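Long-range contacts in elafin (Homo sapiens, PDB 6ATU), which inhibits neutrophil and pancreatic elastase, the modelled chain being its WAP-type inhibitor domain, and may thereby limit elastase-mediated proteolysis in skin: residues P30-L35 with C51-F56; G16-I21 with K45-S50; S12-S17 with L35-C40. All blocks are in the same frame, centred on the assembly; numbering follows the deposited sequence.

Contact 1 (P30-L35 with C51-F56)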
loop_
_atom_site.group_PDB
_atom_site.type_symbol
_atom_site.label_atom_id
_atom_site.label_comp_id
_atom_site.label_asym_id
_atom_site.label_seq_id
_atom_site.Cartn_x
_atom_site.Cartn_y
_atom_site.Cartn_z
ATOM N N PRO A 30 9.555 0.426 8.577
ATOM C CA PRO A 30 9.246 -0.876 8.012
ATOM C C PRO A 30 9.464 -0.882 6.497
ATOM O O PRO A 30 9.311 0.166 5.843
ATOM C CB PRO A 30 7.773 -1.067 8.359
ATOM C CG PRO A 30 7.207 0.317 8.439
ATOM C CD PRO A 30 8.337 1.226 8.844
ATOM N N PRO A 31 9.799 -2.053 5.942
ATOM C CA PRO A 31 10.188 -2.213 4.561
ATOM C C PRO A 31 9.021 -2.031 3.615
ATOM O O PRO A 31 7.954 -2.597 3.834
ATOM C CB PRO A 31 10.683 -3.655 4.508
ATOM C CG PRO A 31 9.838 -4.358 5.488
ATOM C CD PRO A 31 9.569 -3.353 6.589
ATOM N N ASN A 32 9.238 -1.239 2.573
ATOM C CA ASN A 32 8.246 -0.993 1.558
ATOM C C ASN A 32 8.437 -1.938 0.400
ATOM O O ASN A 32 9.563 -2.194 -0.026
ATOM C CB ASN A 32 8.322 0.443 1.109
ATOM C CG ASN A 32 8.186 1.410 2.269
ATOM O OD1 ASN A 32 7.390 1.197 3.191
ATOM N ND2 ASN A 32 8.969 2.468 2.238
ATOM N N ARG A 33 7.333 -2.559 -0.016
ATOM C CA ARG A 33 7.317 -3.441 -1.166
ATOM C C ARG A 33 6.928 -2.659 -2.446
ATOM O O ARG A 33 6.834 -3.229 -3.524
ATOM C CB ARG A 33 6.345 -4.577 -0.918
ATOM C CG ARG A 33 6.584 -5.332 0.383
ATOM C CD ARG A 33 5.308 -6.022 0.892
ATOM N NE ARG A 33 5.421 -6.483 2.280
ATOM C CZ ARG A 33 5.429 -5.693 3.370
ATOM N NH1 ARG A 33 5.347 -4.345 3.280
ATOM N NH2 ARG A 33 5.536 -6.257 4.578
ATOM N N CYS A 34 6.701 -1.358 -2.301
ATOM C CA CYS A 34 6.245 -0.491 -3.410
ATOM C C CYS A 34 6.276 0.938 -2.916
ATOM O O CYS A 34 6.146 1.183 -1.712
ATOM C CB CYS A 34 4.805 -0.848 -3.850
ATOM S SG CYS A 34 3.507 -0.587 -2.585
ATOM N N LEU A 35 6.438 1.893 -3.819
ATOM C CA LEU A 35 6.406 3.309 -3.425
ATOM C C LEU A 35 5.286 4.057 -4.101
ATOM O O LEU A 35 4.840 5.112 -3.599
ATOM C CB LEU A 35 7.743 3.996 -3.720
ATOM C CG LEU A 35 8.983 3.355 -3.067
ATOM C CD1 LEU A 35 10.242 4.102 -3.488
ATOM C CD2 LEU A 35 8.881 3.296 -1.546
ATOM N N CYS A 51 2.470 -3.338 7.985
ATOM C CA CYS A 51 3.920 -3.197 8.180
ATOM C C CYS A 51 4.658 -2.762 6.909
ATOM O O CYS A 51 5.203 -3.583 6.174
ATOM C CB CYS A 51 4.511 -4.484 8.743
ATOM S SG CYS A 51 6.058 -4.233 9.646
ATOM N N GLY A 52 4.683 -1.453 6.697
ATOM C CA GLY A 52 5.217 -0.850 5.483
ATOM C C GLY A 52 4.227 -0.832 4.323
ATOM O O GLY A 52 3.170 -1.450 4.388
ATOM N N MET A 53 4.628 -0.176 3.238
ATOM C CA MET A 53 3.817 -0.063 2.025
ATOM C C MET A 53 3.704 -1.393 1.284
ATOM O O MET A 53 4.612 -2.211 1.293
ATOM C CB MET A 53 4.390 0.995 1.085
ATOM C CG MET A 53 4.599 2.380 1.696
ATOM S SD MET A 53 3.112 3.369 1.846
ATOM C CE MET A 53 2.680 3.728 0.132
ATOM N N ALA A 54 2.542 -1.627 0.696
ATOM C CA ALA A 54 2.249 -2.897 0.046
ATOM C C ALA A 54 1.192 -2.729 -1.025
ATOM O O ALA A 54 0.543 -1.693 -1.107
ATOM C CB ALA A 54 1.800 -3.920 1.068
ATOM N N CYS A 55 1.050 -3.745 -1.865
ATOM C CA CYS A 55 0.133 -3.692 -2.966
ATOM C C CYS A 55 -1.229 -4.272 -2.546
ATOM O O CYS A 55 -1.308 -5.400 -2.065
ATOM C CB CYS A 55 0.722 -4.442 -4.165
ATOM S SG CYS A 55 2.232 -3.667 -4.770
ATOM N N PHE A 56 -2.286 -3.475 -2.714
ATOM C CA PHE A 56 -3.648 -3.861 -2.306
ATOM C C PHE A 56 -4.637 -3.723 -3.442
ATOM O O PHE A 56 -4.658 -2.698 -4.129
ATOM C CB PHE A 56 -4.127 -2.963 -1.203
ATOM C CG PHE A 56 -3.541 -3.270 0.123
ATOM C CD1 PHE A 56 -4.174 -4.152 0.988
ATOM C CD2 PHE A 56 -2.398 -2.621 0.545
ATOM C CE1 PHE A 56 -3.661 -4.390 2.248
ATOM C CE2 PHE A 56 -1.867 -2.856 1.806
ATOM C CZ PHE A 56 -2.497 -3.743 2.663
#

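Contact 2 (G16-I21 with K45-S50)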
loop_
_atom_site.group_PDB
_atom_site.type_symbol
_atom_site.label_atom_id
_atom_site.label_comp_id
_atom_site.label_asym_id
_atom_site.label_seq_id
_atom_site.Cartn_x
_atom_site.Cartn_y
_atom_site.Cartn_z
ATOM N N GLY A 16 -9.797 3.761 -7.527
ATOM C CA GLY A 16 -10.170 3.058 -6.315
ATOM C C GLY A 16 -9.465 3.660 -5.146
ATOM O O GLY A 16 -8.700 4.612 -5.304
ATOM N N SER A 17 -9.708 3.103 -3.964
ATOM C CA SER A 17 -9.102 3.624 -2.742
ATOM C C SER A 17 -8.374 2.535 -1.968
ATOM O O SER A 17 -8.733 1.372 -2.028
ATOM C CB SER A 17 -10.168 4.274 -1.866
ATOM O OG SER A 17 -11.028 5.090 -2.653
ATOM N N CYS A 18 -7.296 2.929 -1.325
ATOM C CA CYS A 18 -6.556 2.080 -0.436
ATOM C C CYS A 18 -7.437 1.705 0.740
ATOM O O CYS A 18 -8.235 2.514 1.197
ATOM C CB CYS A 18 -5.317 2.832 0.086
ATOM S SG CYS A 18 -3.938 2.904 -1.101
ATOM N N PRO A 19 -7.263 0.498 1.268
ATOM C CA PRO A 19 -7.976 0.166 2.496
ATOM C C PRO A 19 -7.459 0.922 3.714
ATOM O O PRO A 19 -6.316 1.363 3.743
ATOM C CB PRO A 19 -7.749 -1.349 2.647
ATOM C CG PRO A 19 -6.580 -1.653 1.790
ATOM C CD PRO A 19 -6.645 -0.683 0.647
ATOM N N ILE A 20 -8.336 1.110 4.687
ATOM C CA ILE A 20 -7.958 1.623 5.973
ATOM C C ILE A 20 -7.487 0.446 6.833
ATOM O O ILE A 20 -8.239 -0.518 7.027
ATOM C CB ILE A 20 -9.164 2.309 6.641
ATOM C CG1 ILE A 20 -9.422 3.647 5.963
ATOM C CG2 ILE A 20 -8.929 2.518 8.140
ATOM C CD1 ILE A 20 -10.795 4.216 6.245
ATOM N N ILE A 21 -6.257 0.539 7.355
ATOM C CA ILE A 21 -5.654 -0.537 8.180
ATOM C C ILE A 21 -5.346 0.021 9.579
ATOM O O ILE A 21 -4.619 0.994 9.712
ATOM C CB ILE A 21 -4.342 -1.083 7.554
ATOM C CG1 ILE A 21 -4.474 -1.259 6.025
ATOM C CG2 ILE A 21 -3.913 -2.395 8.219
ATOM C CD1 ILE A 21 -5.157 -2.512 5.607
ATOM N N LYS A 45 -3.156 -1.006 -5.717
ATOM C CA LYS A 45 -2.590 0.272 -5.357
ATOM C C LYS A 45 -1.503 0.055 -4.314
ATOM O O LYS A 45 -1.457 -0.997 -3.659
ATOM C CB LYS A 45 -3.680 1.190 -4.813
ATOM C CG LYS A 45 -4.569 1.784 -5.895
ATOM C CD LYS A 45 -5.722 2.595 -5.291
ATOM C CE LYS A 45 -5.300 3.956 -4.761
ATOM N NZ LYS A 45 -4.797 4.884 -5.822
ATOM N N CYS A 46 -0.573 1.003 -4.235
ATOM C CA CYS A 46 0.449 0.981 -3.218
ATOM C C CYS A 46 -0.106 1.723 -2.011
ATOM O O CYS A 46 -0.498 2.889 -2.125
ATOM C CB CYS A 46 1.740 1.661 -3.707
ATOM S SG CYS A 46 3.117 1.463 -2.545
ATOM N N CYS A 47 -0.160 1.040 -0.869
ATOM C CA CYS A 47 -0.876 1.570 0.328
ATOM C C CYS A 47 -0.093 1.288 1.602
ATOM O O CYS A 47 0.569 0.255 1.722
ATOM C CB CYS A 47 -2.258 0.914 0.444
ATOM S SG CYS A 47 -3.253 0.950 -1.085
ATOM N N GLU A 48 -0.216 2.178 2.572
ATOM C CA GLU A 48 0.221 1.901 3.940
ATOM C C GLU A 48 -0.519 0.673 4.471
ATOM O O GLU A 48 -1.719 0.690 4.624
ATOM C CB GLU A 48 -0.019 3.120 4.850
ATOM C CG GLU A 48 0.861 3.171 6.101
ATOM C CD GLU A 48 2.339 3.425 5.788
ATOM O OE1 GLU A 48 2.701 4.603 5.569
ATOM O OE2 GLU A 48 3.139 2.447 5.769
ATOM N N GLY A 49 0.215 -0.416 4.650
ATOM C CA GLY A 49 -0.316 -1.619 5.233
ATOM C C GLY A 49 -0.022 -1.723 6.713
ATOM O O GLY A 49 0.284 -0.731 7.379
ATOM N N SER A 50 -0.134 -2.931 7.227
ATOM C CA SER A 50 0.121 -3.202 8.634
ATOM C C SER A 50 1.602 -3.106 8.982
ATOM O O SER A 50 1.953 -2.918 10.160
ATOM C CB SER A 50 -0.388 -4.603 8.986
ATOM O OG SER A 50 0.266 -5.580 8.191
#

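Contact 3 (S12-S17 with L35-C40)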
loop_
_atom_site.group_PDB
_atom_site.type_symbol
_atom_site.label_atom_id
_atom_site.label_comp_id
_atom_site.label_asym_id
_atom_site.label_seq_id
_atom_site.Cartn_x
_atom_site.Cartn_y
_atom_site.Cartn_z
ATOM N N SER A 12 -0.284 7.931 -5.956
ATOM C CA SER A 12 -1.647 7.453 -6.263
ATOM C C SER A 12 -2.106 7.853 -7.697
ATOM O O SER A 12 -2.364 9.027 -7.987
ATOM C CB SER A 12 -2.648 7.970 -5.206
ATOM O OG SER A 12 -3.896 7.260 -5.244
ATOM N N THR A 13 -2.177 6.867 -8.590
ATOM C CA THR A 13 -2.539 7.118 -9.966
ATOM C C THR A 13 -3.681 6.246 -10.417
ATOM O O THR A 13 -4.436 6.637 -11.283
ATOM C CB THR A 13 -1.333 6.897 -10.911
ATOM O OG1 THR A 13 -0.727 5.645 -10.617
ATOM C CG2 THR A 13 -0.284 7.999 -10.762
ATOM N N LYS A 14 -3.837 5.075 -9.821
ATOM C CA LYS A 14 -4.853 4.110 -10.283
ATOM C C LYS A 14 -6.193 4.373 -9.601
ATOM O O LYS A 14 -6.225 4.917 -8.503
ATOM C CB LYS A 14 -4.410 2.672 -9.979
ATOM C CG LYS A 14 -3.227 2.169 -10.782
ATOM C CD LYS A 14 -2.984 0.700 -10.430
ATOM C CE LYS A 14 -1.643 0.221 -10.917
ATOM N NZ LYS A 14 -1.378 -1.205 -10.543
ATOM N N PRO A 15 -7.303 3.942 -10.231
ATOM C CA PRO A 15 -8.639 4.127 -9.634
ATOM C C PRO A 15 -8.869 3.308 -8.365
ATOM O O PRO A 15 -8.254 2.285 -8.178
ATOM C CB PRO A 15 -9.610 3.659 -10.737
ATOM C CG PRO A 15 -8.776 3.211 -11.898
ATOM C CD PRO A 15 -7.363 3.636 -11.669
ATOM N N GLY A 16 -9.797 3.761 -7.527
ATOM C CA GLY A 16 -10.170 3.058 -6.315
ATOM C C GLY A 16 -9.465 3.660 -5.146
ATOM O O GLY A 16 -8.700 4.612 -5.304
ATOM N N SER A 17 -9.708 3.103 -3.964
ATOM C CA SER A 17 -9.102 3.624 -2.742
ATOM C C SER A 17 -8.374 2.535 -1.968
ATOM O O SER A 17 -8.733 1.372 -2.028
ATOM C CB SER A 17 -10.168 4.274 -1.866
ATOM O OG SER A 17 -11.028 5.090 -2.653
ATOM N N LEU A 35 6.438 1.893 -3.819
ATOM C CA LEU A 35 6.406 3.309 -3.425
ATOM C C LEU A 35 5.286 4.057 -4.101
ATOM O O LEU A 35 4.840 5.112 -3.599
ATOM C CB LEU A 35 7.743 3.996 -3.720
ATOM C CG LEU A 35 8.983 3.355 -3.067
ATOM C CD1 LEU A 35 10.242 4.102 -3.488
ATOM C CD2 LEU A 35 8.881 3.296 -1.546
ATOM N N LYS A 36 4.834 3.534 -5.243
ATOM C CA LYS A 36 3.724 4.135 -5.995
ATOM C C LYS A 36 2.875 3.020 -6.599
ATOM O O LYS A 36 3.338 1.888 -6.722
ATOM C CB LYS A 36 4.268 5.055 -7.099
ATOM C CG LYS A 36 5.506 4.504 -7.809
ATOM C CD LYS A 36 6.000 5.416 -8.930
ATOM C CE LYS A 36 7.213 4.814 -9.649
ATOM N NZ LYS A 36 8.276 5.830 -9.918
ATOM N N ASP A 37 1.662 3.365 -7.037
ATOM C CA ASP A 37 0.713 2.392 -7.585
ATOM C C ASP A 37 1.296 1.605 -8.737
ATOM O O ASP A 37 0.993 0.411 -8.890
ATOM C CB ASP A 37 -0.585 3.086 -8.060
ATOM C CG ASP A 37 -1.422 3.633 -6.909
ATOM O OD1 ASP A 37 -1.063 3.395 -5.740
ATOM O OD2 ASP A 37 -2.411 4.355 -7.172
ATOM N N THR A 38 2.109 2.273 -9.566
ATOM C CA THR A 38 2.621 1.660 -10.789
ATOM C C THR A 38 3.709 0.638 -10.482
ATOM O O THR A 38 4.040 -0.170 -11.329
ATOM C CB THR A 38 3.077 2.710 -11.864
ATOM O OG1 THR A 38 4.089 3.554 -11.344
ATOM C CG2 THR A 38 1.908 3.583 -12.302
ATOM N N ASP A 39 4.166 0.578 -9.230
ATOM C CA ASP A 39 5.003 -0.565 -8.790
ATOM C C ASP A 39 4.195 -1.835 -8.536
ATOM O O ASP A 39 4.779 -2.884 -8.337
ATOM C CB ASP A 39 5.812 -0.224 -7.526
ATOM C CG ASP A 39 6.686 1.020 -7.700
ATOM O OD1 ASP A 39 7.103 1.319 -8.846
ATOM O OD2 ASP A 39 6.943 1.713 -6.698
ATOM N N CYS A 40 2.859 -1.743 -8.541
ATOM C CA CYS A 40 2.004 -2.879 -8.211
ATOM C C CYS A 40 1.327 -3.382 -9.458
ATOM O O CYS A 40 1.003 -2.602 -10.342
ATOM C CB CYS A 40 0.947 -2.462 -7.203
ATOM S SG CYS A 40 1.605 -1.897 -5.615
HETATM O O HOH W 1 1.983 5.713 -9.868
#

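Contact 1 (P30-L35 with C51-F56)
R33 folds its side chain back over the backbone of C51-M53, in the four-disulfide core of the WAP-type inhibitor domain, where the irregular segment P30-L35 runs beside C51-F56 in the same direction (6° between their end-to-end lines). Its guanidinium meets the carbonyl oxygen of C51 end-on with two nitrogens: R33 NH1 lies 3.0 Å and R33 NH2 3.1 Å from C51 O. R33 NH1 also donates to M53 O at 3.0 Å. Both acceptors sit at the edge of the guanidinium and in its plane, which fixes the rotation of the flat group. M53 O takes a second bond from the same residue, R33 N to M53 O at 3.0 Å, and the two donors arrive from opposite faces of the M53 carbonyl, so that one arginine straddles one oxygen. The chain from CG to NE is extended, as needed to span from this backbone bond back to C51, and its CD passes the methyl of A54.

N32 takes up the backbone N-H of M53. With CG anti to the carbonyl carbon (chi1 -55°), its OD1 accepts M53 N at 3.1 Å in an almost straight bond (177°), standing in for a main-chain carbonyl. The bent M53 side chain crosses this amide on its way to C46 and E48 in strand 45-48. At the near end the P30 ring rests on the backbone, P30 CB 3.5 Å from G52 N, and P31 O comes within 3.6 Å of CA of the side-chain-free G52. Disulfides hold the frame: C51 to C25, C55 to C40 and C34 to C46. C34 points its CB at the other segment, and C34 SG lies 3.5 Å from A54 O.

Contact 2 (G16-I21 with K45-S50)
C18 is bonded covalently to C47, SG to SG 2.1 Å, and this disulfide joins the irregular segment G16-I21 to strand 45-48. The segments run the same way, 6° apart end to end, yet no hydrogen bond passes between them: the link is one covalent bridge with side-chain packing to either side of it along the chain. Both half-cystines place SG beside their own backbone N, and the C-S-S-C torsion of -79° gives the bridge a left-handed sense. C18 SG also lies 3.6 Å from C46 O, and the P19 ring brings CD to 4.1 Å from C47 SG.

K45, one residue ahead of C46, reaches toward the G16 end. Its chain is bent at its last two torsions, which curls the methylenes against the G16 carbonyl: K45 CE lies 3.5 Å from G16 O and 4.0 Å from C18 SG. The ammonium is satisfied elsewhere, by a salt bridge to D37 and hydrogen bonds to S12 OG and K14 O, so that the aliphatic part packs here while the charge serves the neighbouring loops.

At the far end I21 packs over the backbone of E48-S50. CG1 of I21 meets E48 O at 3.7 Å, while CG2, anti to the I21 backbone N, lies 3.9 Å from S50 N and near the S50 side chain. Beyond I21 the chain continues in the loop with which WAP-type inhibitors such as elafin engage elastase; the disulfide probably helps hold the residues that lead there. Strand 45-48 is thus flanked by G16-I21 and, in the antiparallel two-stranded sheet, by strand 53-56, whose F56 packs on both P19 and C47; on the far side of strand 45-48 from C18, C46 is disulfide-bonded to C34.

Contact 3 (S12-S17 with L35-C40)
S12 and D37 bring their backbones nearest, CA to CA 5.7 Å, where an irregular N-terminal segment passes a short 3-10 turn covering residues 37-39. Backbone bonds from D39 N to K36 O and from C40 N to D37 O shape that turn, and the D39 carboxylate reaches back to the residues before it, D39 OD2 accepting both L35 N, at 2.9 Å, and K36 N.

D37 is the buried centre of the contact. Its OD2 takes two successive backbone N-H groups: T13 N at 2.9 Å comes from above the carboxylate plane, 49° out of it, whereas K14 N at 3.1 Å uses the anti lone pair in a straighter bond (168°). The same oxygen forms a salt bridge with K45, which also bonds S12 OG, and OD1 of D37 receives C46 N. In the WAP four-disulfide core, D37 thereby ties the N-terminal segment S12-K14 to the start of strand 45-48. This concentration of donors probably stabilises its negative charge.

K14 slides past D37 the other way, its chain, extended beyond CG, running along CB of D37 until the ammonium reaches the C-terminal side of the turn. There K14 NZ donates to G42 O, its strongest partner, and to K44 O, both just beyond the segment. It also bonds C40 O at 2.8 Å, meeting that carbonyl from above its plane, and more weakly D37 O at 3.3 Å. T13 packs against D37 and T38, its OG1 close to D37 CB and 3.7 Å from T38 CG2. A water 2.8 Å from T13 OG1 also accepts a weak bond from T38 N.

From the N terminus, S12-S17 closes the loop of contact 3 by meeting L35-C40, and the next residues, sharing G16 and S17, close the longer loop of contact 2 on K45-S50. Contact 1 begins at P30-L35, which runs into the second half of contact 3 at the shared L35 and lies between the halves of contact 2, and ends beyond both at C51-F56, so it crosses each. Strands 45-48 and 53-56 pair antiparallel, uniting contacts 1 and 2 in one sheet with C34-C46 as a covalent link. C40-C55 likewise joins contacts 3 and 1, while the ammonium of K45 connects contacts 2 and 3. The hairpin thus lies between the N-terminal segment and the P30-L35 loop.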